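Local coordinates for protein putative 2,5-diketo-D-gluconic acid reductase B (Sinorhizobium meliloti, PDB 3UP8) that probably reduces methylglyoxal to hydroxyacetone with NADPH, as a member of the aldo/keto reductase family built on a TIM barrel, at residues T195-G200 / Q242-V247; T204-M209 / R285-Q290; R51-A56 / A74-A79; D99-D104 / P130-P135. All coordinates share one frame; numbering follows the deposited sequence.

Contact 1: residues T195-G200 / Q242-V247; sequences TARRLG and QQDVIV
Gln242 opens the second segment and meets Arg197 loosely, its CB lying 4.5 Å from Arg197 NH2. Its amide is committed elsewhere, OE1 to the hydroxyl of Tyr183 and NE2 to the carbonyl of Trp238. A type II turn runs from Gln242 to Val245, and it turns the carbonyl of Gln243 toward the arginine. Arg197 NH2 donates to Gln243 O at 2.8 Å with an N-H...O angle of 160°; the acceptor lies close to the guanidinium plane, while the donor is tilted somewhat from the carbonyl plane. Gln243 CB packs near the same nitrogen, but the bend at chi2 leads its amide away. Asp244, with positive phi at the third position of the turn, adds the charge: Arg197 NE reaches Asp244 OD2 at 2.9 Å, a salt bridge with a more bent hydrogen bond of 146°. OD2 receives it through its anti lone pair, and the guanidinium and carboxylate planes stand 58° apart. The same oxygen lies beside the aliphatic stem, 3.1 Å from Arg197 CG. Extended from CG to NE, the arginine spans from helix 190-199 to the turn entering strand 245-249, the eighth strand of the TIM barrel. With an alanine in place of Asp244, Arg197 NE would probably lose its charged mate and the guanidinium be held across this contact by the Gln243 carbonyl alone. Val245 then starts the strand, and Ile246 pairs through its backbone with Leu203 and Ser205 of strand 202-206.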
loop_
_atom_site.group_PDB
_atom_site.type_symbol
_atom_site.label_atom_id
_atom_site.label_comp_id
_atom_site.label_asym_id
_atom_site.label_seq_id
_atom_site.Cartn_x
_atom_site.Cartn_y
_atom_site.Cartn_z
ATOM N N THR A 195 14.969 5.824 -6.146
ATOM C CA THR A 195 14.272 6.215 -7.378
ATOM C C THR A 195 12.953 6.905 -7.042
ATOM O O THR A 195 12.636 7.940 -7.613
ATOM C CB THR A 195 14.052 5.007 -8.310
ATOM O OG1 THR A 195 15.320 4.496 -8.717
ATOM C CG2 THR A 195 13.260 5.382 -9.553
ATOM N N ALA A 196 12.193 6.347 -6.100
ATOM C CA ALA A 196 10.937 6.982 -5.675
ATOM C C ALA A 196 11.150 8.439 -5.293
ATOM O O ALA A 196 10.460 9.327 -5.789
ATOM C CB ALA A 196 10.303 6.210 -4.524
ATOM N N ARG A 197 12.114 8.683 -4.412
ATOM C CA ARG A 197 12.409 10.025 -3.926
ATOM C C ARG A 197 12.863 11.000 -5.029
ATOM O O ARG A 197 12.455 12.165 -5.039
ATOM C CB ARG A 197 13.423 9.960 -2.776
ATOM C CG ARG A 197 12.805 9.435 -1.479
ATOM C CD ARG A 197 13.862 9.048 -0.463
ATOM N NE ARG A 197 13.269 8.507 0.764
ATOM C CZ ARG A 197 13.873 7.611 1.541
ATOM N NH1 ARG A 197 15.072 7.157 1.205
ATOM N NH2 ARG A 197 13.280 7.153 2.640
ATOM N N ARG A 198 13.677 10.522 -5.963
ATOM C CA ARG A 198 14.042 11.327 -7.135
ATOM C C ARG A 198 12.822 11.688 -7.993
ATOM O O ARG A 198 12.699 12.823 -8.464
ATOM C CB ARG A 198 15.097 10.615 -7.977
ATOM C CG ARG A 198 15.642 11.466 -9.135
ATOM C CD ARG A 198 16.725 10.758 -9.954
ATOM N NE ARG A 198 16.240 9.542 -10.617
ATOM C CZ ARG A 198 15.520 9.525 -11.739
ATOM N NH1 ARG A 198 15.173 10.661 -12.349
ATOM N NH2 ARG A 198 15.138 8.366 -12.250
ATOM N N LEU A 199 11.908 10.735 -8.167
ATOM C CA LEU A 199 10.734 10.956 -9.011
ATOM C C LEU A 199 9.572 11.614 -8.259
ATOM O O LEU A 199 8.580 12.017 -8.860
ATOM C CB LEU A 199 10.295 9.649 -9.689
ATOM C CG LEU A 199 11.315 8.983 -10.620
ATOM C CD1 LEU A 199 10.881 7.572 -10.991
ATOM C CD2 LEU A 199 11.558 9.812 -11.896
ATOM N N GLY A 200 9.712 11.742 -6.942
ATOM C CA GLY A 200 8.690 12.394 -6.132
ATOM C C GLY A 200 7.536 11.494 -5.746
ATOM O O GLY A 200 6.534 11.964 -5.208
ATOM N N GLN A 242 10.359 5.794 8.106
ATOM C CA GLN A 242 11.145 6.150 6.923
ATOM C C GLN A 242 10.432 7.209 6.089
ATOM O O GLN A 242 9.202 7.125 5.888
ATOM C CB GLN A 242 11.383 4.935 6.056
ATOM C CG GLN A 242 12.435 4.003 6.569
ATOM C CD GLN A 242 12.521 2.751 5.740
ATOM O OE1 GLN A 242 12.921 2.787 4.576
ATOM N NE2 GLN A 242 12.177 1.625 6.343
ATOM N N GLN A 243 11.201 8.186 5.603
ATOM C CA GLN A 243 10.671 9.222 4.715
ATOM C C GLN A 243 10.015 8.575 3.504
ATOM O O GLN A 243 10.590 7.674 2.893
ATOM C CB GLN A 243 11.770 10.175 4.232
ATOM C CG GLN A 243 12.458 10.996 5.334
ATOM C CD GLN A 243 11.470 11.736 6.224
ATOM O OE1 GLN A 243 10.690 12.563 5.755
ATOM N NE2 GLN A 243 11.508 11.442 7.519
ATOM N N ASP A 244 8.815 9.048 3.170
ATOM C CA ASP A 244 8.122 8.665 1.929
ATOM C C ASP A 244 7.574 7.243 1.906
ATOM O O ASP A 244 7.289 6.719 0.825
ATOM C CB ASP A 244 9.019 8.868 0.696
ATOM C CG ASP A 244 9.679 10.241 0.670
ATOM O OD1 ASP A 244 8.965 11.254 0.536
ATOM O OD2 ASP A 244 10.923 10.292 0.793
ATOM N N VAL A 245 7.452 6.613 3.077
ATOM C CA VAL A 245 6.975 5.229 3.137
ATOM C C VAL A 245 5.617 5.159 3.804
ATOM O O VAL A 245 5.389 5.774 4.848
ATOM C CB VAL A 245 7.966 4.286 3.857
ATOM C CG1 VAL A 245 7.412 2.854 3.927
ATOM C CG2 VAL A 245 9.314 4.309 3.172
ATOM N N ILE A 246 4.719 4.415 3.166
ATOM C CA ILE A 246 3.383 4.159 3.656
ATOM C C ILE A 246 3.354 2.665 3.937
ATOM O O ILE A 246 4.027 1.893 3.245
ATOM C CB ILE A 246 2.351 4.518 2.563
ATOM C CG1 ILE A 246 2.458 6.009 2.228
ATOM C CG2 ILE A 246 0.932 4.124 2.965
ATOM C CD1 ILE A 246 2.346 6.322 0.734
ATOM N N VAL A 247 2.586 2.252 4.945
ATOM C CA VAL A 247 2.488 0.836 5.274
ATOM C C VAL A 247 1.021 0.362 5.303
ATOM O O VAL A 247 0.147 1.044 5.825
ATOM C CB VAL A 247 3.273 0.506 6.602
ATOM C CG1 VAL A 247 2.696 1.276 7.794
ATOM C CG2 VAL A 247 3.288 -0.988 6.872
#

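Contact 2: residues T204-M209 / R285-Q290; sequences TSYYAM and RIVNPQ
Tyr206 OH is hydrogen-bonded to Asn159 OD1 and also rests against Val287, with the Val287 CB and CG1 atoms each 4.0 Å from that oxygen. The edge of the same ring meets the other branch of the valine: Tyr206 CE1 lies 3.9 Å from Val287 CG2, near the ring plane. Its chi1 of 66° puts CG between the backbone N and the carbonyl carbon, from where the ring extends to the valine. Val287 CG2 is shared by two aromatic edges, since it also lies 3.5 Å from Tyr207 CE1 and 3.6 Å from Tyr207 CD1. Ile286 takes a face of Tyr207 instead. Its CD1 stands 4.2 Å from the centroid of the Tyr207 ring and 15° off the normal, a CH-pi contact, while Ile286 CG2 approaches Tyr207 CE1 at 3.9 Å. Tyr207, at positive phi and with an unstaggered chi1 of -106°, turns one face to Ile286 and an edge to Val287. The C-terminal loop is fixed here by Glu182 at the end of strand 176-182, whose OE2 and OE1 are hydrogen-bonded to the backbone N of Ile286 and of Val287 respectively. An acetate ion, probably from the crystallisation liquor, lies about 3 Å from the Tyr206 side chain. Tyr206 ends the seventh barrel strand, a position consistent with the family tyrosine that stacks on the nicotinamide. Since only apolar contacts link the two segments, shape rather than hydrogen bonding sets how rings and aliphatic branches fit, and the Tyr206 hydroxyl finds its polar partner in Asn159.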
loop_
_atom_site.group_PDB
_atom_site.type_symbol
_atom_site.label_atom_id
_atom_site.label_comp_id
_atom_site.label_asym_id
_atom_site.label_seq_id
_atom_site.Cartn_x
_atom_site.Cartn_y
_atom_site.Cartn_z
ATOM N N THR A 204 4.560 2.437 -1.156
ATOM C CA THR A 204 3.609 1.807 -0.274
ATOM C C THR A 204 4.014 0.359 0.006
ATOM O O THR A 204 4.153 -0.436 -0.913
ATOM C CB THR A 204 2.188 1.872 -0.819
ATOM O OG1 THR A 204 1.823 3.244 -0.993
ATOM C CG2 THR A 204 1.209 1.215 0.180
ATOM N N SER A 205 4.183 0.041 1.287
ATOM C CA SER A 205 4.624 -1.285 1.727
ATOM C C SER A 205 3.473 -2.264 1.939
ATOM O O SER A 205 2.482 -1.924 2.593
ATOM C CB SER A 205 5.395 -1.150 3.047
ATOM O OG SER A 205 5.469 -2.405 3.707
ATOM N N TYR A 206 3.618 -3.474 1.393
ATOM C CA TYR A 206 2.812 -4.615 1.829
ATOM C C TYR A 206 3.716 -5.727 2.385
ATOM O O TYR A 206 4.933 -5.734 2.137
ATOM C CB TYR A 206 1.841 -5.139 0.747
ATOM C CG TYR A 206 2.466 -5.764 -0.496
ATOM C CD1 TYR A 206 2.915 -7.084 -0.486
ATOM C CD2 TYR A 206 2.565 -5.043 -1.688
ATOM C CE1 TYR A 206 3.473 -7.670 -1.628
ATOM C CE2 TYR A 206 3.121 -5.621 -2.839
ATOM C CZ TYR A 206 3.567 -6.937 -2.795
ATOM O OH TYR A 206 4.109 -7.533 -3.910
ATOM N N TYR A 207 3.103 -6.641 3.141
ATOM C CA TYR A 207 3.788 -7.774 3.803
ATOM C C TYR A 207 4.794 -7.325 4.866
ATOM O O TYR A 207 5.857 -7.930 5.021
ATOM C CB TYR A 207 4.482 -8.708 2.793
ATOM C CG TYR A 207 3.771 -10.028 2.588
ATOM C CD1 TYR A 207 3.526 -10.510 1.305
ATOM C CD2 TYR A 207 3.355 -10.806 3.678
ATOM C CE1 TYR A 207 2.874 -11.726 1.108
ATOM C CE2 TYR A 207 2.699 -12.022 3.492
ATOM C CZ TYR A 207 2.461 -12.472 2.191
ATOM O OH TYR A 207 1.799 -13.653 1.972
ATOM N N ALA A 208 4.455 -6.261 5.584
ATOM C CA ALA A 208 5.279 -5.758 6.695
ATOM C C ALA A 208 5.725 -6.865 7.672
ATOM O O ALA A 208 6.838 -6.820 8.185
ATOM C CB ALA A 208 4.537 -4.669 7.442
HETATM N N MSE A 209 4.853 -7.841 7.917
HETATM C CA MSE A 209 5.115 -8.928 8.885
HETATM C C MSE A 209 5.984 -10.062 8.318
HETATM O O MSE A 209 6.329 -11.007 9.040
HETATM C CB MSE A 209 3.794 -9.525 9.397
HETATM C CG MSE A 209 2.867 -8.571 10.119
HETATM SE SE MSE A 209 3.728 -7.776 11.671
HETATM C CE MSE A 209 4.240 -6.063 10.961
ATOM N N ARG A 285 12.512 -11.848 -0.427
ATOM C CA ARG A 285 11.269 -11.601 -1.176
ATOM C C ARG A 285 10.330 -12.792 -1.106
ATOM O O ARG A 285 10.744 -13.941 -1.333
ATOM C CB ARG A 285 11.564 -11.274 -2.636
ATOM C CG ARG A 285 10.323 -10.842 -3.411
ATOM C CD ARG A 285 10.660 -10.582 -4.859
ATOM N NE ARG A 285 11.697 -9.565 -5.020
ATOM C CZ ARG A 285 11.492 -8.251 -4.923
ATOM N NH1 ARG A 285 10.272 -7.774 -4.664
ATOM N NH2 ARG A 285 12.516 -7.408 -5.092
ATOM N N ILE A 286 9.067 -12.501 -0.797
ATOM C CA ILE A 286 8.021 -13.509 -0.646
ATOM C C ILE A 286 7.179 -13.651 -1.917
ATOM O O ILE A 286 6.886 -14.764 -2.345
ATOM C CB ILE A 286 7.090 -13.158 0.544
ATOM C CG1 ILE A 286 7.887 -13.094 1.852
ATOM C CG2 ILE A 286 5.905 -14.161 0.662
ATOM C CD1 ILE A 286 7.142 -12.379 2.979
ATOM N N VAL A 287 6.798 -12.521 -2.520
ATOM C CA VAL A 287 5.866 -12.524 -3.657
ATOM C C VAL A 287 6.620 -12.344 -4.980
ATOM O O VAL A 287 7.219 -11.303 -5.221
ATOM C CB VAL A 287 4.777 -11.410 -3.489
ATOM C CG1 VAL A 287 3.739 -11.476 -4.609
ATOM C CG2 VAL A 287 4.081 -11.536 -2.126
ATOM N N ASN A 288 6.586 -13.363 -5.841
ATOM C CA ASN A 288 7.366 -13.350 -7.081
ATOM C C ASN A 288 6.676 -14.167 -8.200
ATOM O O ASN A 288 7.223 -15.177 -8.661
ATOM C CB ASN A 288 8.761 -13.924 -6.787
ATOM C CG ASN A 288 9.835 -13.415 -7.739
ATOM O OD1 ASN A 288 9.556 -12.773 -8.755
ATOM N ND2 ASN A 288 11.086 -13.706 -7.404
ATOM N N PRO A 289 5.457 -13.763 -8.615
ATOM C CA PRO A 289 4.763 -14.585 -9.620
ATOM C C PRO A 289 5.367 -14.461 -11.019
ATOM O O PRO A 289 5.580 -13.357 -11.530
ATOM C CB PRO A 289 3.314 -14.087 -9.570
ATOM C CG PRO A 289 3.405 -12.713 -9.013
ATOM C CD PRO A 289 4.618 -12.662 -8.115
ATOM N N GLN A 290 5.678 -15.609 -11.610
ATOM C CA GLN A 290 6.280 -15.664 -12.941
ATOM C C GLN A 290 5.357 -15.012 -13.969
ATOM O O GLN A 290 4.150 -15.262 -13.978
ATOM C CB GLN A 290 6.585 -17.127 -13.310
ATOM C CG GLN A 290 7.081 -17.352 -14.741
ATOM C CD GLN A 290 8.343 -16.574 -15.056
ATOM O OE1 GLN A 290 8.527 -16.107 -16.187
ATOM N NE2 GLN A 290 9.221 -16.418 -14.055
#

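Contact 3: residues R51-A56 / A74-A79; sequences RILPQA and AEVGEA
The first two outer helices of the TIM barrel, 46-59 and 73-83, pack against each other where Leu53 and Pro54 meet Ala79. The axes of the short segments approach to 9.3 Å and run in roughly the same direction, with a signed crossing angle of -39°. At the centre is the methyl of Ala79, which points toward the other helix and is met by two consecutive residues. Leu53 CD2 reaches Ala79 CB at 3.8 Å, and Leu53 CB and CG lie almost as near. The leucine's CG is anti to its own nitrogen (chi1 -174°), which carries the isobutyl group out across the interface. Beyond Ala79, Leu53 CD2 also lies 4.1 Å from Val76 CA and 4.3 Å from Val76 CG1, so one branch spans two residues that are a helical turn apart. From the neighbouring position the ring of Pro54 comes in by its side, with Pro54 CD 4.0 Å from Ala79 CB. The small alanine permits close backbone approach, Pro54 CA and Ala79 CA being 5.6 Å apart. Helix 46-59 is kinked at the proline, whose nitrogen has no bond to the preceding turn. Inward, Leu53 also touches Phe39 of strand 37-40, and the Val76 side chain is about 7 Å from that of Tyr70, the predicted proton donor. Strand 63-65 lies between the two helices in sequence and pairs parallel to strands 37-40 and 91-96, so this apolar packing joins successive beta-alpha units, an arrangement typical of the TIM barrel.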
loop_
_atom_site.group_PDB
_atom_site.type_symbol
_atom_site.label_atom_id
_atom_site.label_comp_id
_atom_site.label_asym_id
_atom_site.label_seq_id
_atom_site.Cartn_x
_atom_site.Cartn_y
_atom_site.Cartn_z
ATOM N N ARG A 51 -16.490 -7.984 8.756
ATOM C CA ARG A 51 -16.392 -8.020 10.206
ATOM C C ARG A 51 -15.439 -6.946 10.739
ATOM O O ARG A 51 -15.802 -6.179 11.638
ATOM C CB ARG A 51 -15.925 -9.405 10.662
ATOM C CG ARG A 51 -16.154 -9.703 12.154
ATOM C CD ARG A 51 -15.201 -10.792 12.643
ATOM N NE ARG A 51 -15.105 -11.892 11.680
ATOM C CZ ARG A 51 -13.981 -12.542 11.378
ATOM N NH1 ARG A 51 -12.834 -12.214 11.966
ATOM N NH2 ARG A 51 -14.005 -13.521 10.478
ATOM N N ILE A 52 -14.236 -6.874 10.175
ATOM C CA ILE A 52 -13.156 -6.093 10.788
ATOM C C ILE A 52 -13.047 -4.648 10.293
ATOM O O ILE A 52 -12.786 -3.742 11.089
ATOM C CB ILE A 52 -11.804 -6.833 10.659
ATOM C CG1 ILE A 52 -11.880 -8.173 11.392
ATOM C CG2 ILE A 52 -10.662 -6.013 11.234
ATOM C CD1 ILE A 52 -11.489 -9.341 10.528
ATOM N N LEU A 53 -13.250 -4.423 8.992
ATOM C CA LEU A 53 -13.152 -3.059 8.451
ATOM C C LEU A 53 -14.033 -2.013 9.169
ATOM O O LEU A 53 -13.556 -0.913 9.441
ATOM C CB LEU A 53 -13.342 -3.026 6.923
ATOM C CG LEU A 53 -13.125 -1.692 6.190
ATOM C CD1 LEU A 53 -11.819 -1.023 6.612
ATOM C CD2 LEU A 53 -13.149 -1.909 4.679
ATOM N N PRO A 54 -15.301 -2.352 9.505
ATOM C CA PRO A 54 -16.101 -1.372 10.274
ATOM C C PRO A 54 -15.425 -0.946 11.580
ATOM O O PRO A 54 -15.423 0.233 11.928
ATOM C CB PRO A 54 -17.402 -2.140 10.568
ATOM C CG PRO A 54 -17.527 -3.073 9.401
ATOM C CD PRO A 54 -16.111 -3.525 9.125
ATOM N N GLN A 55 -14.837 -1.907 12.283
ATOM C CA GLN A 55 -14.106 -1.622 13.508
ATOM C C GLN A 55 -12.864 -0.775 13.233
ATOM O O GLN A 55 -12.599 0.186 13.951
ATOM C CB GLN A 55 -13.703 -2.914 14.192
ATOM C CG GLN A 55 -14.865 -3.842 14.500
ATOM C CD GLN A 55 -14.402 -5.054 15.267
ATOM O OE1 GLN A 55 -14.540 -6.193 14.806
ATOM N NE2 GLN A 55 -13.810 -4.816 16.442
ATOM N N ALA A 56 -12.108 -1.137 12.198
ATOM C CA ALA A 56 -10.949 -0.354 11.786
ATOM C C ALA A 56 -11.307 1.110 11.551
ATOM O O ALA A 56 -10.582 2.011 11.961
ATOM C CB ALA A 56 -10.325 -0.959 10.543
ATOM N N ALA A 74 -16.491 -5.572 -3.215
ATOM C CA ALA A 74 -17.894 -5.446 -2.807
ATOM C C ALA A 74 -18.041 -5.225 -1.294
ATOM O O ALA A 74 -18.791 -4.351 -0.849
ATOM C CB ALA A 74 -18.712 -6.684 -3.264
ATOM N N GLU A 75 -17.300 -5.998 -0.515
ATOM C CA GLU A 75 -17.395 -5.934 0.942
ATOM C C GLU A 75 -16.708 -4.680 1.479
ATOM O O GLU A 75 -17.178 -4.091 2.452
ATOM C CB GLU A 75 -16.827 -7.220 1.561
ATOM C CG GLU A 75 -17.686 -8.470 1.259
ATOM C CD GLU A 75 -17.346 -9.178 -0.051
ATOM O OE1 GLU A 75 -16.576 -8.641 -0.884
ATOM O OE2 GLU A 75 -17.862 -10.303 -0.255
ATOM N N VAL A 76 -15.610 -4.259 0.836
ATOM C CA VAL A 76 -14.991 -2.978 1.164
ATOM C C VAL A 76 -16.015 -1.855 0.992
ATOM O O VAL A 76 -16.171 -1.026 1.884
ATOM C CB VAL A 76 -13.709 -2.682 0.314
ATOM C CG1 VAL A 76 -13.270 -1.225 0.484
ATOM C CG2 VAL A 76 -12.567 -3.619 0.714
ATOM N N GLY A 77 -16.701 -1.841 -0.151
ATOM C CA GLY A 77 -17.732 -0.843 -0.457
ATOM C C GLY A 77 -18.854 -0.827 0.577
ATOM O O GLY A 77 -19.243 0.232 1.060
ATOM N N GLU A 78 -19.336 -2.012 0.941
ATOM C CA GLU A 78 -20.404 -2.140 1.949
ATOM C C GLU A 78 -19.946 -1.622 3.317
ATOM O O GLU A 78 -20.639 -0.832 3.953
ATOM C CB GLU A 78 -20.849 -3.602 2.073
ATOM C CG GLU A 78 -22.079 -3.791 2.981
ATOM C CD GLU A 78 -22.512 -5.245 3.104
ATOM O OE1 GLU A 78 -22.448 -5.967 2.090
ATOM O OE2 GLU A 78 -22.917 -5.662 4.214
ATOM N N ALA A 79 -18.777 -2.077 3.760
ATOM C CA ALA A 79 -18.216 -1.669 5.053
ATOM C C ALA A 79 -18.043 -0.158 5.165
ATOM O O ALA A 79 -18.417 0.440 6.171
ATOM C CB ALA A 79 -16.896 -2.393 5.323
#

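Contact 4: residues D99-D104 / P130-P135; sequences DNYRHD and PGSDVP
Tyr101 meets Ser132 edge-on: Tyr101 CD1 lies 3.4 Å from Ser132 OG and 3.5 Å from Ser132 CB, with both serine atoms near the ring plane. Val134 fills the place beside the tyrosine's stem. Its CG2 touches Tyr101 CB at 3.7 Å and Arg102 CG at 3.6 Å, while its other methyl, CG1, lies over the backbone 3.8 Å from Tyr101 O. The arginine thus contributes its aliphatic stem, which crosses the valine at about a right angle. In the next shell Ser132 OG accepts from Val134 N at 3.0 Å, with an N-H...O angle of 155°. This is an ST turn, reached because OG lies anti to the serine nitrogen (chi1 177°), and it ties the residue facing the ring to the one facing the stem. Were Ser132 replaced by an alanine, the acceptor would be gone, and the Val134 amide would probably lose its partner within the turn, leaving the valine less firmly placed against Tyr101. The far end of Tyr101 is fixed by a hydrogen bond from OH to the carbonyl of Trp129, and its side chain is about 4 Å from that of His128, predicted to bind substrate. Both loops follow barrel strands, 91-96 and 122-127, and lead into helices 103-117 and 136-148. Glu138, near the start of helix 136-148, is hydrogen-bonded to His103 N at the start of helix 103-117; the His103 ring donates from ND1 to Asp104 OD1, and its NE2 is hydrogen-bonded to Glu145, further along helix 136-148.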
loop_
_atom_site.group_PDB
_atom_site.type_symbol
_atom_site.label_atom_id
_atom_site.label_comp_id
_atom_site.label_asym_id
_atom_site.label_seq_id
_atom_site.Cartn_x
_atom_site.Cartn_y
_atom_site.Cartn_z
ATOM N N ASP A 99 -5.370 -8.899 -16.332
ATOM C CA ASP A 99 -6.271 -9.403 -17.394
ATOM C C ASP A 99 -7.085 -8.263 -18.003
ATOM O O ASP A 99 -7.684 -8.401 -19.071
ATOM C CB ASP A 99 -7.236 -10.467 -16.844
ATOM C CG ASP A 99 -6.540 -11.788 -16.501
ATOM O OD1 ASP A 99 -5.376 -12.013 -16.909
ATOM O OD2 ASP A 99 -7.184 -12.612 -15.821
ATOM N N ASN A 100 -7.125 -7.139 -17.301
ATOM C CA ASN A 100 -7.914 -6.000 -17.724
ATOM C C ASN A 100 -7.086 -4.869 -18.334
ATOM O O ASN A 100 -7.553 -3.734 -18.422
ATOM C CB ASN A 100 -8.733 -5.471 -16.542
ATOM C CG ASN A 100 -9.705 -6.503 -15.990
ATOM O OD1 ASN A 100 -10.241 -7.331 -16.728
ATOM N ND2 ASN A 100 -9.938 -6.454 -14.684
ATOM N N TYR A 101 -5.867 -5.171 -18.762
ATOM C CA TYR A 101 -4.950 -4.125 -19.222
ATOM C C TYR A 101 -5.220 -3.495 -20.591
ATOM O O TYR A 101 -4.909 -2.334 -20.788
ATOM C CB TYR A 101 -3.509 -4.621 -19.149
ATOM C CG TYR A 101 -2.887 -4.483 -17.772
ATOM C CD1 TYR A 101 -1.600 -4.947 -17.543
ATOM C CD2 TYR A 101 -3.578 -3.891 -16.704
ATOM C CE1 TYR A 101 -0.985 -4.816 -16.303
ATOM C CE2 TYR A 101 -2.969 -3.760 -15.437
ATOM C CZ TYR A 101 -1.672 -4.234 -15.255
ATOM O OH TYR A 101 -1.019 -4.123 -14.047
ATOM N N ARG A 102 -5.797 -4.238 -21.533
ATOM C CA ARG A 102 -6.137 -3.630 -22.822
ATOM C C ARG A 102 -7.157 -2.509 -22.614
ATOM O O ARG A 102 -8.040 -2.617 -21.757
ATOM C CB ARG A 102 -6.664 -4.679 -23.801
ATOM C CG ARG A 102 -5.632 -5.762 -24.122
ATOM C CD ARG A 102 -6.016 -6.596 -25.339
ATOM N NE ARG A 102 -6.614 -5.777 -26.399
ATOM C CZ ARG A 102 -7.092 -6.255 -27.547
ATOM N NH1 ARG A 102 -7.037 -7.557 -27.813
ATOM N NH2 ARG A 102 -7.632 -5.428 -28.432
ATOM N N HIS A 103 -7.028 -1.435 -23.387
ATOM C CA HIS A 103 -7.823 -0.212 -23.166
ATOM C C HIS A 103 -9.301 -0.441 -22.804
ATOM O O HIS A 103 -9.763 0.023 -21.758
ATOM C CB HIS A 103 -7.754 0.749 -24.366
ATOM C CG HIS A 103 -8.641 1.942 -24.208
ATOM N ND1 HIS A 103 -9.905 2.006 -24.747
ATOM C CD2 HIS A 103 -8.481 3.078 -23.489
ATOM C CE1 HIS A 103 -10.465 3.158 -24.421
ATOM N NE2 HIS A 103 -9.620 3.830 -23.658
ATOM N N ASP A 104 -10.039 -1.126 -23.675
ATOM C CA ASP A 104 -11.488 -1.274 -23.465
ATOM C C ASP A 104 -11.828 -2.079 -22.198
ATOM O O ASP A 104 -12.744 -1.706 -21.475
ATOM C CB ASP A 104 -12.182 -1.867 -24.694
ATOM C CG ASP A 104 -12.240 -0.883 -25.890
ATOM O OD1 ASP A 104 -11.675 0.237 -25.839
ATOM O OD2 ASP A 104 -12.866 -1.249 -26.901
ATOM N N PRO A 130 3.640 -5.146 -13.288
ATOM C CA PRO A 130 4.221 -4.639 -14.551
ATOM C C PRO A 130 4.191 -5.620 -15.727
ATOM O O PRO A 130 4.113 -5.180 -16.885
ATOM C CB PRO A 130 5.673 -4.343 -14.173
ATOM C CG PRO A 130 5.969 -5.331 -13.093
ATOM C CD PRO A 130 4.685 -5.415 -12.282
ATOM N N GLY A 131 4.249 -6.921 -15.431
ATOM C CA GLY A 131 4.285 -7.974 -16.457
ATOM C C GLY A 131 3.000 -8.136 -17.241
ATOM O O GLY A 131 1.952 -8.478 -16.686
ATOM N N SER A 132 3.094 -7.873 -18.543
ATOM C CA SER A 132 1.945 -7.859 -19.446
ATOM C C SER A 132 2.445 -7.724 -20.886
ATOM O O SER A 132 3.476 -7.082 -21.131
ATOM C CB SER A 132 1.044 -6.661 -19.129
ATOM O OG SER A 132 -0.050 -6.578 -20.036
ATOM N N ASP A 133 1.712 -8.315 -21.824
ATOM C CA ASP A 133 1.913 -8.087 -23.265
ATOM C C ASP A 133 1.386 -6.725 -23.715
ATOM O O ASP A 133 1.724 -6.257 -24.802
ATOM C CB ASP A 133 1.187 -9.171 -24.091
ATOM C CG ASP A 133 1.879 -10.525 -24.037
ATOM O OD1 ASP A 133 3.025 -10.618 -23.536
ATOM O OD2 ASP A 133 1.274 -11.508 -24.524
ATOM N N VAL A 134 0.532 -6.091 -22.911
ATOM C CA VAL A 134 -0.017 -4.777 -23.273
ATOM C C VAL A 134 1.058 -3.693 -23.081
ATOM O O VAL A 134 1.687 -3.631 -22.020
ATOM C CB VAL A 134 -1.280 -4.419 -22.434
ATOM C CG1 VAL A 134 -1.831 -3.044 -22.842
ATOM C CG2 VAL A 134 -2.340 -5.513 -22.574
ATOM N N PRO A 135 1.291 -2.859 -24.116
ATOM C CA PRO A 135 2.320 -1.817 -24.021
ATOM C C PRO A 135 2.101 -0.924 -22.809
ATOM O O PRO A 135 0.950 -0.570 -22.483
ATOM C CB PRO A 135 2.131 -1.021 -25.327
ATOM C CG PRO A 135 1.630 -2.029 -26.290
ATOM C CD PRO A 135 0.702 -2.921 -25.470
#

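How the contacts relate
Contacts 1 and 2 touch through neighbouring strands 245-249 and 202-206, where Ile246 O and Ser205 N are 2.7 Å apart, probably hydrogen-bonded. Their centres are about 17 Å apart. Contact 2 and contact 4 do not touch, yet their nearest atoms are about 7 Å apart and both border the predicted active site: the Tyr206 side chain is about 6 Å from those of Tyr70 and Lys95, and that of Tyr101 about 7 Å from Lys95. Contacts 3 and 1 lie on opposite sides of the chain's centre, their own centres about 29 Å apart. Contact 1 is away from the annotated sites, whereas the Val76 side chain of contact 3 is about 10 Å from that of Lys95.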